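Local coordinates for OxyA protein (Actinoplanes teichomyceticus, PDB 5HH3) that probably catalyses, as a haem-dependent cytochrome P450, a phenolic coupling step that cyclises the peptide precursor of a glycopeptide antibiotic, at residues Asp285-Pro290 / Thr309-Leu314; Pro39-Gly44 / Ala54-Gly59. All coordinates share one frame; numbering follows the deposited sequence.

Interaction 1: Asp285-Pro290 / Thr309-Leu314; sequences DEKTHP and TVTCSL. With HEM (protoporphyrin IX containing Fe), chain G.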
loop_
_atom_site.group_PDB
_atom_site.type_symbol
_atom_site.label_atom_id
_atom_site.label_comp_id
_atom_site.label_asym_id
_atom_site.label_seq_id
_atom_site.Cartn_x
_atom_site.Cartn_y
_atom_site.Cartn_z
ATOM N N ASP B 285 -9.919 -17.015 -3.397
ATOM C CA ASP B 285 -8.775 -16.313 -2.783
ATOM C C ASP B 285 -7.566 -16.565 -3.695
ATOM O O ASP B 285 -6.922 -17.607 -3.619
ATOM C CB ASP B 285 -8.540 -16.833 -1.359
ATOM C CG ASP B 285 -7.738 -15.849 -0.472
ATOM O OD1 ASP B 285 -7.429 -14.716 -0.917
ATOM O OD2 ASP B 285 -7.444 -16.211 0.694
ATOM N N GLU B 286 -7.289 -15.615 -4.579
ATOM C CA GLU B 286 -6.384 -15.847 -5.699
ATOM C C GLU B 286 -4.890 -15.895 -5.369
ATOM O O GLU B 286 -4.108 -16.450 -6.160
ATOM C CB GLU B 286 -6.610 -14.813 -6.796
ATOM C CG GLU B 286 -7.935 -14.926 -7.530
ATOM C CD GLU B 286 -9.025 -13.995 -6.992
ATOM O OE1 GLU B 286 -8.859 -13.444 -5.877
ATOM O OE2 GLU B 286 -10.066 -13.820 -7.687
ATOM N N LYS B 287 -4.479 -15.294 -4.252
ATOM C CA LYS B 287 -3.056 -15.283 -3.882
ATOM C C LYS B 287 -2.849 -15.285 -2.370
ATOM O O LYS B 287 -3.754 -14.948 -1.626
ATOM C CB LYS B 287 -2.352 -14.082 -4.503
ATOM C CG LYS B 287 -3.029 -12.772 -4.210
ATOM C CD LYS B 287 -2.303 -11.633 -4.871
ATOM C CE LYS B 287 -3.107 -10.361 -4.728
ATOM N NZ LYS B 287 -3.132 -9.918 -3.302
ATOM N N THR B 288 -1.659 -15.705 -1.946
ATOM C CA THR B 288 -1.292 -15.732 -0.534
ATOM C C THR B 288 -0.743 -14.370 -0.169
ATOM O O THR B 288 -0.393 -13.577 -1.052
ATOM C CB THR B 288 -0.171 -16.770 -0.264
ATOM O OG1 THR B 288 0.885 -16.578 -1.204
ATOM C CG2 THR B 288 -0.679 -18.178 -0.378
ATOM N N HIS B 289 -0.630 -14.102 1.128
ATOM C CA HIS B 289 0.090 -12.929 1.592
ATOM C C HIS B 289 1.569 -13.068 1.162
ATOM O O HIS B 289 2.133 -14.169 1.251
ATOM C CB HIS B 289 0.042 -12.806 3.121
ATOM C CG HIS B 289 -1.328 -12.573 3.661
ATOM N ND1 HIS B 289 -1.901 -11.315 3.725
ATOM C CD2 HIS B 289 -2.257 -13.435 4.142
ATOM C CE1 HIS B 289 -3.116 -11.413 4.240
ATOM N NE2 HIS B 289 -3.350 -12.688 4.507
ATOM N N PRO B 290 2.201 -11.961 0.725
ATOM C CA PRO B 290 3.606 -12.059 0.394
ATOM C C PRO B 290 4.503 -12.433 1.571
ATOM O O PRO B 290 4.281 -11.972 2.698
ATOM C CB PRO B 290 3.969 -10.683 -0.145
ATOM C CG PRO B 290 2.745 -9.849 -0.074
ATOM C CD PRO B 290 1.696 -10.584 0.678
ATOM N N THR B 309 10.886 -10.701 -1.793
ATOM C CA THR B 309 9.583 -11.230 -1.424
ATOM C C THR B 309 9.041 -12.120 -2.507
ATOM O O THR B 309 9.382 -11.964 -3.675
ATOM C CB THR B 309 8.558 -10.106 -1.119
ATOM O OG1 THR B 309 8.250 -9.394 -2.316
ATOM C CG2 THR B 309 9.119 -9.146 -0.106
ATOM N N VAL B 310 8.166 -13.036 -2.112
ATOM C CA VAL B 310 7.471 -13.911 -3.053
ATOM C C VAL B 310 5.970 -13.950 -2.730
ATOM O O VAL B 310 5.582 -14.249 -1.594
ATOM C CB VAL B 310 8.002 -15.348 -2.974
ATOM C CG1 VAL B 310 7.222 -16.265 -3.926
ATOM C CG2 VAL B 310 9.514 -15.375 -3.258
ATOM N N THR B 311 5.151 -13.691 -3.742
ATOM C CA THR B 311 3.704 -13.800 -3.649
ATOM C C THR B 311 3.315 -15.003 -4.479
ATOM O O THR B 311 3.779 -15.132 -5.632
ATOM C CB THR B 311 3.059 -12.531 -4.219
ATOM O OG1 THR B 311 3.536 -11.393 -3.486
ATOM C CG2 THR B 311 1.527 -12.605 -4.167
ATOM N N CYS B 312 2.515 -15.898 -3.910
ATOM C CA CYS B 312 2.122 -17.117 -4.612
ATOM C C CYS B 312 0.734 -16.967 -5.244
ATOM O O CYS B 312 -0.216 -16.575 -4.551
ATOM C CB CYS B 312 2.140 -18.316 -3.681
ATOM S SG CYS B 312 3.760 -18.660 -2.972
ATOM N N SER B 313 0.642 -17.262 -6.554
ATOM C CA SER B 313 -0.611 -17.243 -7.282
ATOM C C SER B 313 -1.300 -18.625 -7.221
ATOM O O SER B 313 -1.031 -19.547 -8.025
ATOM C CB SER B 313 -0.390 -16.813 -8.728
ATOM O OG SER B 313 -1.610 -16.723 -9.436
ATOM N N LEU B 314 -2.225 -18.729 -6.277
ATOM C CA LEU B 314 -3.091 -19.884 -6.137
ATOM C C LEU B 314 -3.992 -20.034 -7.357
ATOM O O LEU B 314 -4.249 -21.153 -7.794
ATOM C CB LEU B 314 -3.924 -19.790 -4.860
ATOM C CG LEU B 314 -3.200 -19.553 -3.531
ATOM C CD1 LEU B 314 -4.179 -19.560 -2.355
ATOM C CD2 LEU B 314 -2.124 -20.604 -3.333
HETATM C CHA HEM G . -5.544 -18.822 5.942
HETATM C CHB HEM G . -9.566 -18.934 8.652
HETATM C CHC HEM G . -12.219 -19.650 4.635
HETATM C CHD HEM G . -8.194 -19.611 1.983
HETATM C C1A HEM G . -6.415 -18.762 7.004
HETATM C C2A HEM G . -6.028 -18.438 8.334
HETATM C C3A HEM G . -7.155 -18.482 9.099
HETATM C C4A HEM G . -8.244 -18.823 8.248
HETATM C CMA HEM G . -7.248 -18.194 10.576
HETATM C CAA HEM G . -4.620 -18.126 8.802
HETATM C CBA HEM G . -3.928 -19.434 9.183
HETATM C CGA HEM G . -2.488 -19.272 9.643
HETATM O O1A HEM G . -1.789 -18.279 9.324
HETATM O O2A HEM G . -1.965 -20.169 10.356
HETATM C C1B HEM G . -10.665 -19.128 7.791
HETATM C C2B HEM G . -12.034 -19.186 8.222
HETATM C C3B HEM G . -12.800 -19.388 7.095
HETATM C C4B HEM G . -11.834 -19.451 5.964
HETATM C CMB HEM G . -12.543 -19.058 9.643
HETATM C CAB HEM G . -14.265 -19.570 6.923
HETATM C CBB HEM G . -15.180 -19.711 7.886
HETATM C C1C HEM G . -11.376 -19.691 3.532
HETATM C C2C HEM G . -11.783 -19.879 2.194
HETATM C C3C HEM G . -10.616 -19.861 1.419
HETATM C C4C HEM G . -9.517 -19.671 2.327
HETATM C CMC HEM G . -13.211 -20.045 1.708
HETATM C CAC HEM G . -10.441 -20.024 -0.048
HETATM C CBC HEM G . -11.392 -20.292 -0.939
HETATM C C1D HEM G . -7.167 -19.380 2.897
HETATM C C2D HEM G . -5.766 -19.271 2.437
HETATM C C3D HEM G . -5.024 -19.050 3.531
HETATM C C4D HEM G . -5.989 -19.027 4.651
HETATM C CMD HEM G . -5.202 -19.361 1.037
HETATM C CAD HEM G . -3.512 -18.870 3.549
HETATM C CBD HEM G . -3.035 -17.439 3.261
HETATM C CGD HEM G . -1.500 -17.355 3.293
HETATM O O1D HEM G . -0.889 -16.283 3.129
HETATM O O2D HEM G . -0.770 -18.339 3.474
HETATM N NA HEM G . -7.772 -19.011 6.967
HETATM N NB HEM G . -10.610 -19.318 6.469
HETATM N NC HEM G . -10.014 -19.611 3.596
HETATM N ND HEM G . -7.251 -19.262 4.238
HETATM FE FE HEM G . -8.854 -19.300 5.309
HETATM O O HOH W 1 3.350 -15.683 -0.720
HETATM O O HOH W 2 -8.932 -17.199 5.230
#
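Thr288 meets Cys312 through both backbone and side chain. Its N-H donates to Cys312 O at 3.1 Å, in the carbonyl plane, while its OG1 lies beside the cysteine CB, 3.3 Å away. With OG1 set between the backbone N and the carbonyl carbon (chi1 49°), the hydroxyl faces the strand and donates to water 1; that water in turn donates to the carbonyl oxygens of His289 and Val310, bridging the two segments. The other branch of Thr288, CG2, lies 3.9 Å from the propionate carbon CGD of the haem and reaches Leu314 CD2 as well. The next residue grips the same propionate from the backbone: His289 N donates to O1D at 3.0 Å, and the imidazole turns an edge to that oxygen while its ND1 is hydrogen-bonded to Tyr78 OH. Farther along, Pro290 and Thr311 run alongside each other in the same direction, with ring atom CB 3.4 Å from Thr311 OG1. At the other end Leu314 CD1 packs on the haem methyl CMD at 3.5 Å. The loop thus runs between the haem and strand 309-312, with helix 60-68 packed on Thr288 and Cys312, helix 75-78 against Pro290, and strand 53-57 beyond Val310.

Interaction 2: Pro39-Gly44 / Ala54-Gly59; sequences PLTTLG and AWLATG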
loop_
_atom_site.group_PDB
_atom_site.type_symbol
_atom_site.label_atom_id
_atom_site.label_comp_id
_atom_site.label_asym_id
_atom_site.label_seq_id
_atom_site.Cartn_x
_atom_site.Cartn_y
_atom_site.Cartn_z
ATOM N N PRO B 39 7.891 -20.832 -13.905
ATOM C CA PRO B 39 7.228 -20.986 -12.608
ATOM C C PRO B 39 7.393 -19.787 -11.641
ATOM O O PRO B 39 6.667 -19.695 -10.653
ATOM C CB PRO B 39 7.875 -22.251 -12.037
ATOM C CG PRO B 39 9.222 -22.311 -12.676
ATOM C CD PRO B 39 9.002 -21.782 -14.064
ATOM N N LEU B 40 8.322 -18.886 -11.943
ATOM C CA LEU B 40 8.637 -17.743 -11.090
ATOM C C LEU B 40 9.032 -16.550 -11.958
ATOM O O LEU B 40 9.946 -16.682 -12.759
ATOM C CB LEU B 40 9.815 -18.125 -10.181
ATOM C CG LEU B 40 10.139 -17.197 -9.029
ATOM C CD1 LEU B 40 9.089 -17.242 -7.935
ATOM C CD2 LEU B 40 11.500 -17.498 -8.427
ATOM N N THR B 41 8.369 -15.406 -11.807
ATOM C CA THR B 41 8.715 -14.168 -12.539
ATOM C C THR B 41 8.827 -12.965 -11.580
ATOM O O THR B 41 8.389 -13.024 -10.438
ATOM C CB THR B 41 7.675 -13.842 -13.635
ATOM O OG1 THR B 41 6.353 -13.778 -13.059
ATOM C CG2 THR B 41 7.684 -14.922 -14.703
ATOM N N THR B 42 9.432 -11.879 -12.044
ATOM C CA THR B 42 9.593 -10.684 -11.219
ATOM C C THR B 42 8.407 -9.747 -11.394
ATOM O O THR B 42 7.924 -9.539 -12.500
ATOM C CB THR B 42 10.841 -9.902 -11.568
ATOM O OG1 THR B 42 10.772 -9.559 -12.936
ATOM C CG2 THR B 42 12.082 -10.717 -11.364
ATOM N N LEU B 43 7.936 -9.199 -10.278
ATOM C CA LEU B 43 7.028 -8.080 -10.288
ATOM C C LEU B 43 7.803 -6.805 -10.375
ATOM O O LEU B 43 7.395 -5.878 -11.071
ATOM C CB LEU B 43 6.173 -8.073 -9.023
ATOM C CG LEU B 43 5.225 -9.241 -8.855
ATOM C CD1 LEU B 43 4.620 -9.229 -7.452
ATOM C CD2 LEU B 43 4.157 -9.170 -9.933
ATOM N N GLY B 44 8.939 -6.747 -9.691
ATOM C CA GLY B 44 9.749 -5.543 -9.720
ATOM C C GLY B 44 10.955 -5.625 -8.808
ATOM O O GLY B 44 11.023 -6.506 -7.939
ATOM N N ALA B 54 10.650 -8.281 -5.844
ATOM C CA ALA B 54 9.373 -8.882 -5.544
ATOM C C ALA B 54 9.042 -9.853 -6.672
ATOM O O ALA B 54 9.025 -9.477 -7.862
ATOM C CB ALA B 54 8.316 -7.815 -5.413
ATOM N N TRP B 55 8.847 -11.108 -6.290
ATOM C CA TRP B 55 8.612 -12.198 -7.206
ATOM C C TRP B 55 7.170 -12.702 -7.098
ATOM O O TRP B 55 6.536 -12.608 -6.034
ATOM C CB TRP B 55 9.498 -13.389 -6.842
ATOM C CG TRP B 55 10.968 -13.187 -6.821
ATOM C CD1 TRP B 55 11.732 -12.847 -5.741
ATOM C CD2 TRP B 55 11.880 -13.408 -7.909
ATOM N NE1 TRP B 55 13.056 -12.803 -6.098
ATOM C CE2 TRP B 55 13.181 -13.179 -7.416
ATOM C CE3 TRP B 55 11.725 -13.790 -9.253
ATOM C CZ2 TRP B 55 14.320 -13.305 -8.209
ATOM C CZ3 TRP B 55 12.911 -13.937 -10.064
ATOM C CH2 TRP B 55 14.162 -13.687 -9.529
ATOM N N LEU B 56 6.690 -13.268 -8.200
ATOM C CA LEU B 56 5.409 -13.955 -8.256
ATOM C C LEU B 56 5.671 -15.401 -8.604
ATOM O O LEU B 56 6.263 -15.656 -9.645
ATOM C CB LEU B 56 4.520 -13.333 -9.335
ATOM C CG LEU B 56 3.127 -13.929 -9.541
ATOM C CD1 LEU B 56 2.214 -13.549 -8.381
ATOM C CD2 LEU B 56 2.535 -13.434 -10.853
ATOM N N ALA B 57 5.234 -16.325 -7.757
ATOM C CA ALA B 57 5.336 -17.778 -8.019
ATOM C C ALA B 57 4.003 -18.240 -8.581
ATOM O O ALA B 57 2.970 -18.014 -7.952
ATOM C CB ALA B 57 5.642 -18.546 -6.736
ATOM N N THR B 58 4.043 -18.857 -9.764
ATOM C CA THR B 58 2.867 -19.373 -10.448
ATOM C C THR B 58 2.872 -20.898 -10.630
ATOM O O THR B 58 1.802 -21.472 -10.855
ATOM C CB THR B 58 2.697 -18.726 -11.856
ATOM O OG1 THR B 58 3.867 -18.953 -12.649
ATOM C CG2 THR B 58 2.464 -17.228 -11.769
ATOM N N GLY B 59 4.056 -21.527 -10.593
ATOM C CA GLY B 59 4.195 -22.971 -10.745
ATOM C C GLY B 59 3.701 -23.704 -9.511
ATOM O O GLY B 59 3.992 -23.297 -8.373
HETATM O O HOH W 3 5.279 -16.721 -13.407
#
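Trp55 is straddled by Leu40 and Thr42, the two residues of strand 40-42 whose side chains share its face of the sheet. Its CB starts beside the backbone, 3.8 Å from Thr41 O, and also near Leu40 CD1. With CG beside the backbone N (chi1 -58°) and the ring plane turned about at right angles to the CA-CB-CG plane (chi2 93°), the indole stands between its two neighbours. Trp55 CD2 and CE3 are covered by Leu40 CD2, which sits over one face, displaced toward the rim, 4.2 Å from the six-membered ring centroid. CE3 and CZ3 receive Thr42 CG2 on the opposite face, 4.0 Å from the same centroid, so both flanking contacts are CH-pi. The ring edge at CE3 faces Thr41 O, and NE1 hydrogen-bonds to Asp308 OD2.

On the other face Thr41 and Leu56 run side by side, and water 3 joins the hydroxyls of Thr41 and Thr58. Thr41 and Leu56 form a hydrogen-bonded antiparallel pair, with Leu56 N reaching Thr41 O at 2.8 Å. At one end Pro39 O accepts from both Thr58 N (2.9 Å) and Gly59 N (3.2 Å). At the other, Ala54 O takes Leu43 N at 2.7 Å and Gly44 N at 3.3 Å. Leu43 fits into the extra position, its CB and CG packing on Ala54 and Leu56. Two successive residues facing one define a classic beta bulge, here set in the antiparallel hairpin of strands 40-45 and 53-57, part of the mixed beta-1 sheet of the cytochrome P450 fold.

Interaction 2 closes along the chain before interaction 1 opens, and their centres lie 10 Å apart on the same side of the molecule. They share one mixed sheet, in which strand 53-57 sits between strand 40-45 on its antiparallel side and strand 309-312 on its parallel side. The two contacts also touch directly: Thr309 O to Trp55 N and Ser313 N to Ala57 O, both 2.8 Å, are probable hydrogen bonds. Strand 40-45 of interaction 2 is an outermost strand of the sheet within this chain, whereas interaction 1 joins strand 309-312 to the loop beside the haem. An early part of the chain is thereby tied, through one strand, to the haem-binding region.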